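Long-range contact in ZmpA Glycopeptidase (Clostridium perfringens, PDB 6XSX), which probably cleaves glycosylated proteins as a glycopeptidase, this chain being the M60 metallopeptidase catalytic module of a much longer multidomain protein: residues Val391-His405 with Thr417-Leu431. Sequence-based numbering, arbitrary orientation.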
loop_
_atom_site.group_PDB
_atom_site.type_symbol
_atom_site.label_atom_id
_atom_site.label_comp_id
_atom_site.label_asym_id
_atom_site.label_seq_id
_atom_site.Cartn_x
_atom_site.Cartn_y
_atom_site.Cartn_z
ATOM N N VAL A 391 21.968 1.747 -2.602
ATOM C CA VAL A 391 22.757 1.805 -3.820
ATOM C C VAL A 391 23.373 0.431 -4.058
ATOM O O VAL A 391 23.410 -0.052 -5.185
ATOM C CB VAL A 391 23.840 2.894 -3.743
ATOM C CG1 VAL A 391 24.771 2.845 -4.949
ATOM C CG2 VAL A 391 23.226 4.272 -3.590
ATOM N N MET A 392 23.840 -0.188 -2.968
ATOM C CA MET A 392 24.537 -1.463 -3.037
ATOM C C MET A 392 23.554 -2.583 -3.356
ATOM O O MET A 392 23.834 -3.406 -4.229
ATOM C CB MET A 392 25.286 -1.757 -1.735
ATOM C CG MET A 392 26.505 -0.871 -1.585
ATOM S SD MET A 392 27.478 -1.192 -0.095
ATOM C CE MET A 392 26.352 -0.663 1.195
ATOM N N ALA A 393 22.411 -2.584 -2.654
ATOM C CA ALA A 393 21.375 -3.596 -2.812
ATOM C C ALA A 393 20.750 -3.527 -4.207
ATOM O O ALA A 393 20.565 -4.563 -4.856
ATOM C CB ALA A 393 20.339 -3.481 -1.719
ATOM N N ALA A 394 20.426 -2.309 -4.660
ATOM C CA ALA A 394 19.874 -2.108 -5.993
ATOM C C ALA A 394 20.902 -2.532 -7.047
ATOM O O ALA A 394 20.544 -3.118 -8.066
ATOM C CB ALA A 394 19.428 -0.673 -6.180
ATOM N N SER A 395 22.183 -2.248 -6.783
ATOM C CA SER A 395 23.243 -2.638 -7.696
ATOM C C SER A 395 23.313 -4.159 -7.830
ATOM O O SER A 395 23.411 -4.665 -8.945
ATOM C CB SER A 395 24.570 -2.040 -7.308
ATOM O OG SER A 395 24.570 -0.634 -7.528
ATOM N N ASP A 396 23.266 -4.876 -6.694
ATOM C CA ASP A 396 23.281 -6.335 -6.696
ATOM C C ASP A 396 22.075 -6.897 -7.455
ATOM O O ASP A 396 22.224 -7.819 -8.252
ATOM C CB ASP A 396 23.278 -6.913 -5.278
ATOM C CG ASP A 396 24.562 -6.686 -4.495
ATOM O OD1 ASP A 396 25.653 -6.748 -5.110
ATOM O OD2 ASP A 396 24.459 -6.457 -3.265
ATOM N N VAL A 397 20.879 -6.364 -7.181
ATOM C CA VAL A 397 19.665 -6.849 -7.821
ATOM C C VAL A 397 19.802 -6.744 -9.344
ATOM O O VAL A 397 19.437 -7.669 -10.069
ATOM C CB VAL A 397 18.406 -6.124 -7.298
ATOM C CG1 VAL A 397 17.186 -6.360 -8.188
ATOM C CG2 VAL A 397 18.081 -6.504 -5.858
ATOM N N PHE A 398 20.340 -5.619 -9.830
ATOM C CA PHE A 398 20.388 -5.383 -11.266
ATOM C C PHE A 398 21.637 -5.988 -11.903
ATOM O O PHE A 398 21.665 -6.183 -13.114
ATOM C CB PHE A 398 20.307 -3.889 -11.594
ATOM C CG PHE A 398 18.913 -3.369 -11.848
ATOM C CD1 PHE A 398 18.329 -3.482 -13.103
ATOM C CD2 PHE A 398 18.183 -2.760 -10.835
ATOM C CE1 PHE A 398 17.042 -3.011 -13.333
ATOM C CE2 PHE A 398 16.902 -2.283 -11.069
ATOM C CZ PHE A 398 16.333 -2.405 -12.319
ATOM N N LYS A 399 22.664 -6.264 -11.088
ATOM C CA LYS A 399 24.010 -6.534 -11.580
ATOM C C LYS A 399 24.513 -5.327 -12.373
ATOM O O LYS A 399 25.172 -5.490 -13.400
ATOM C CB LYS A 399 24.069 -7.787 -12.466
ATOM C CG LYS A 399 23.649 -9.101 -11.822
ATOM C CD LYS A 399 24.464 -9.444 -10.594
ATOM C CE LYS A 399 24.322 -10.887 -10.154
ATOM N NZ LYS A 399 24.937 -11.818 -11.130
ATOM N N LEU A 400 24.194 -4.122 -11.891
ATOM C CA LEU A 400 24.619 -2.897 -12.549
ATOM C C LEU A 400 25.246 -1.963 -11.521
ATOM O O LEU A 400 24.886 -1.987 -10.350
ATOM C CB LEU A 400 23.417 -2.217 -13.219
ATOM C CG LEU A 400 22.855 -2.892 -14.470
ATOM C CD1 LEU A 400 21.504 -2.294 -14.858
ATOM C CD2 LEU A 400 23.837 -2.812 -15.636
ATOM N N ASP A 401 26.183 -1.128 -11.974
ATOM C CA ASP A 401 26.767 -0.145 -11.079
ATOM C C ASP A 401 25.854 1.080 -11.040
ATOM O O ASP A 401 25.924 1.933 -11.925
ATOM C CB ASP A 401 28.216 0.171 -11.467
ATOM C CG ASP A 401 28.863 1.188 -10.548
ATOM O OD1 ASP A 401 28.193 1.653 -9.607
ATOM O OD2 ASP A 401 30.017 1.514 -10.786
ATOM N N LEU A 402 25.023 1.165 -9.994
ATOM C CA LEU A 402 23.993 2.188 -9.930
ATOM C C LEU A 402 24.431 3.387 -9.091
ATOM O O LEU A 402 23.593 4.204 -8.722
ATOM C CB LEU A 402 22.696 1.566 -9.406
ATOM C CG LEU A 402 22.071 0.536 -10.342
ATOM C CD1 LEU A 402 20.802 -0.038 -9.738
ATOM C CD2 LEU A 402 21.784 1.154 -11.708
ATOM N N SER A 403 25.745 3.518 -8.837
ATOM C CA SER A 403 26.244 4.625 -8.034
ATOM C C SER A 403 25.906 5.970 -8.684
ATOM O O SER A 403 25.403 6.870 -8.011
ATOM C CB SER A 403 27.724 4.497 -7.730
ATOM O OG SER A 403 27.937 3.549 -6.683
ATOM N N GLU A 404 26.177 6.085 -9.994
ATOM C CA GLU A 404 25.929 7.314 -10.731
ATOM C C GLU A 404 24.439 7.673 -10.685
ATOM O O GLU A 404 24.086 8.831 -10.444
ATOM C CB GLU A 404 26.472 7.210 -12.160
ATOM C CG GLU A 404 26.074 8.390 -13.028
ATOM C CD GLU A 404 26.665 8.388 -14.425
ATOM O OE1 GLU A 404 26.425 9.363 -15.164
ATOM O OE2 GLU A 404 27.356 7.406 -14.773
ATOM N N HIS A 405 23.575 6.671 -10.915
ATOM C CA HIS A 405 22.125 6.840 -10.893
ATOM C C HIS A 405 21.690 7.563 -9.615
ATOM O O HIS A 405 20.968 8.560 -9.662
ATOM C CB HIS A 405 21.431 5.470 -11.047
ATOM C CG HIS A 405 19.940 5.525 -10.957
ATOM N ND1 HIS A 405 19.151 5.985 -11.995
ATOM C CD2 HIS A 405 19.094 5.187 -9.958
ATOM C CE1 HIS A 405 17.881 5.932 -11.634
ATOM N NE2 HIS A 405 17.819 5.436 -10.392
ATOM N N THR A 417 31.181 2.434 -1.208
ATOM C CA THR A 417 29.976 2.031 -1.923
ATOM C C THR A 417 30.284 1.878 -3.412
ATOM O O THR A 417 29.913 0.879 -4.026
ATOM C CB THR A 417 28.831 3.030 -1.704
ATOM O OG1 THR A 417 28.556 3.123 -0.308
ATOM C CG2 THR A 417 27.557 2.647 -2.423
ATOM N N LYS A 418 30.992 2.870 -3.963
ATOM C CA LYS A 418 31.396 2.909 -5.361
ATOM C C LYS A 418 32.339 1.744 -5.669
ATOM O O LYS A 418 32.248 1.134 -6.737
ATOM C CB LYS A 418 32.069 4.246 -5.695
ATOM C CG LYS A 418 31.157 5.466 -5.765
ATOM C CD LYS A 418 31.928 6.717 -6.135
ATOM C CE LYS A 418 31.133 7.766 -6.883
ATOM N NZ LYS A 418 30.542 8.769 -5.966
ATOM N N GLU A 419 33.248 1.449 -4.726
ATOM C CA GLU A 419 34.123 0.298 -4.862
ATOM C C GLU A 419 33.274 -0.969 -4.952
ATOM O O GLU A 419 33.469 -1.770 -5.863
ATOM C CB GLU A 419 35.130 0.216 -3.714
ATOM C CG GLU A 419 36.165 1.329 -3.716
ATOM C CD GLU A 419 37.081 1.337 -2.497
ATOM O OE1 GLU A 419 37.955 2.224 -2.433
ATOM O OE2 GLU A 419 36.923 0.455 -1.613
ATOM N N TYR A 420 32.320 -1.118 -4.019
ATOM C CA TYR A 420 31.444 -2.280 -3.966
ATOM C C TYR A 420 30.715 -2.452 -5.299
ATOM O O TYR A 420 30.708 -3.545 -5.862
ATOM C CB TYR A 420 30.451 -2.175 -2.803
ATOM C CG TYR A 420 29.482 -3.327 -2.654
ATOM C CD1 TYR A 420 29.772 -4.406 -1.829
ATOM C CD2 TYR A 420 28.260 -3.336 -3.317
ATOM C CE1 TYR A 420 28.882 -5.460 -1.672
ATOM C CE2 TYR A 420 27.360 -4.381 -3.172
ATOM C CZ TYR A 420 27.668 -5.451 -2.347
ATOM O OH TYR A 420 26.787 -6.491 -2.201
ATOM N N THR A 421 30.101 -1.368 -5.785
ATOM C CA THR A 421 29.183 -1.445 -6.912
ATOM C C THR A 421 29.952 -1.538 -8.227
ATOM O O THR A 421 29.397 -1.983 -9.233
ATOM C CB THR A 421 28.198 -0.268 -6.934
ATOM O OG1 THR A 421 28.925 0.932 -7.196
ATOM C CG2 THR A 421 27.405 -0.125 -5.652
ATOM N N SER A 422 31.229 -1.135 -8.199
ATOM C CA SER A 422 32.057 -1.081 -9.395
ATOM C C SER A 422 32.426 -2.489 -9.867
ATOM O O SER A 422 33.069 -2.644 -10.902
ATOM C CB SER A 422 33.278 -0.218 -9.187
ATOM O OG SER A 422 34.288 -0.936 -8.495
ATOM N N LYS A 423 31.987 -3.513 -9.119
ATOM C CA LYS A 423 32.120 -4.893 -9.559
ATOM C C LYS A 423 31.165 -5.192 -10.713
ATOM O O LYS A 423 31.303 -6.226 -11.363
ATOM C CB LYS A 423 31.925 -5.887 -8.405
ATOM C CG LYS A 423 30.487 -6.137 -7.963
ATOM C CD LYS A 423 30.325 -7.370 -7.086
ATOM C CE LYS A 423 31.098 -7.296 -5.787
ATOM N NZ LYS A 423 30.368 -6.540 -4.742
ATOM N N TYR A 424 30.193 -4.302 -10.960
ATOM C CA TYR A 424 29.271 -4.468 -12.075
ATOM C C TYR A 424 29.523 -3.411 -13.146
ATOM O O TYR A 424 30.027 -2.327 -12.857
ATOM C CB TYR A 424 27.815 -4.361 -11.612
ATOM C CG TYR A 424 27.455 -5.300 -10.493
ATOM C CD1 TYR A 424 27.453 -6.673 -10.693
ATOM C CD2 TYR A 424 27.134 -4.816 -9.233
ATOM C CE1 TYR A 424 27.142 -7.547 -9.664
ATOM C CE2 TYR A 424 26.810 -5.676 -8.197
ATOM C CZ TYR A 424 26.812 -7.046 -8.418
ATOM O OH TYR A 424 26.497 -7.903 -7.409
ATOM N N PRO A 425 29.129 -3.676 -14.411
ATOM C CA PRO A 425 29.175 -2.649 -15.452
ATOM C C PRO A 425 28.182 -1.535 -15.123
ATOM O O PRO A 425 27.139 -1.789 -14.528
ATOM C CB PRO A 425 28.747 -3.401 -16.725
ATOM C CG PRO A 425 27.959 -4.599 -16.223
ATOM C CD PRO A 425 28.585 -4.959 -14.891
ATOM N N LYS A 426 28.532 -0.296 -15.487
ATOM C CA LYS A 426 27.588 0.809 -15.484
ATOM C C LYS A 426 26.420 0.468 -16.409
ATOM O O LYS A 426 26.605 -0.281 -17.368
ATOM C CB LYS A 426 28.288 2.081 -15.973
ATOM C CG LYS A 426 29.379 2.608 -15.043
ATOM C CD LYS A 426 30.261 3.674 -15.673
ATOM C CE LYS A 426 29.640 5.055 -15.664
ATOM N NZ LYS A 426 29.427 5.555 -14.282
ATOM N N PRO A 427 25.191 0.994 -16.166
ATOM C CA PRO A 427 24.095 0.837 -17.125
ATOM C C PRO A 427 24.511 1.534 -18.417
ATOM O O PRO A 427 25.296 2.478 -18.387
ATOM C CB PRO A 427 22.905 1.627 -16.558
ATOM C CG PRO A 427 23.333 2.098 -15.170
ATOM C CD PRO A 427 24.805 1.779 -14.981
ATOM N N SER A 428 23.999 1.049 -19.550
ATOM C CA SER A 428 24.277 1.731 -20.798
ATOM C C SER A 428 23.100 2.628 -21.164
ATOM O O SER A 428 23.100 3.221 -22.235
ATOM C CB SER A 428 24.592 0.751 -21.900
ATOM O OG SER A 428 23.534 -0.185 -22.056
ATOM N N ASN A 429 22.089 2.676 -20.288
ATOM C CA ASN A 429 20.943 3.556 -20.447
ATOM C C ASN A 429 20.983 4.600 -19.337
ATOM O O ASN A 429 21.370 4.295 -18.206
ATOM C CB ASN A 429 19.608 2.823 -20.290
ATOM C CG ASN A 429 19.426 1.647 -21.227
ATOM O OD1 ASN A 429 19.918 0.548 -20.962
ATOM N ND2 ASN A 429 18.708 1.870 -22.320
ATOM N N LYS A 430 20.539 5.820 -19.657
ATOM C CA LYS A 430 20.400 6.868 -18.658
ATOM C C LYS A 430 19.113 6.637 -17.867
ATOM O O LYS A 430 18.091 7.282 -18.103
ATOM C CB LYS A 430 20.508 8.246 -19.324
ATOM C CG LYS A 430 21.796 8.459 -20.113
ATOM C CD LYS A 430 22.032 9.918 -20.499
ATOM C CE LYS A 430 23.336 10.140 -21.238
ATOM N NZ LYS A 430 23.420 11.523 -21.767
ATOM N N LEU A 431 19.180 5.698 -16.922
ATOM C CA LEU A 431 18.005 5.210 -16.218
ATOM C C LEU A 431 17.332 6.352 -15.458
ATOM O O LEU A 431 16.139 6.276 -15.182
ATOM C CB LEU A 431 18.416 4.075 -15.276
ATOM C CG LEU A 431 19.042 2.838 -15.928
ATOM C CD1 LEU A 431 19.453 1.847 -14.853
ATOM C CD2 LEU A 431 18.088 2.175 -16.917
HETATM O O HOH W 1 28.056 -7.796 -4.527
HETATM O O HOH W 2 31.390 2.498 -8.789
HETATM O O HOH W 3 31.540 -0.073 -12.880
#
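Two donors grip Asp401 OD1 from opposite faces of the carboxylate: Thr421 OG1, at 2.6 Å and well above the plane, and the backbone N of Ser403, which closes an Asx turn. Ser403 OG in turn donates to Thr421 OG1 (2.8 Å), so the threonine hydroxyl is held between serine and aspartate. OG1 of Thr421 lies between the backbone N and the carbonyl carbon (chi1 67°), facing this pair, while CG2 packs on Ser395, the side chain fitting as a knob among Val391, Met392, Ser395 and Ser403. The axes of the helical segments 391-398 and 417-421 run nearly parallel (8°), 9.6 Å apart at closest approach, with helix 403-408 between them in the chain. The first ends in a Schellman motif whose C-prime residue, Lys399, lays CA over one face of the Tyr424 ring. Asp396 bridges two tyrosines: OD2 takes Tyr420 OH on its syn lone pair (2.6 Å), while OD1 receives Tyr424 OH on the anti side (2.7 Å), with both rings turned steeply to the carboxylate. Met392 SD sits over a face of Tyr420. Farther along, Asp401 N donates to Pro425 O, and Lys426 NZ meets Glu404 OE2 in a 2.8 Å salt bridge, Arg408 pairing with the other oxygen, OE1.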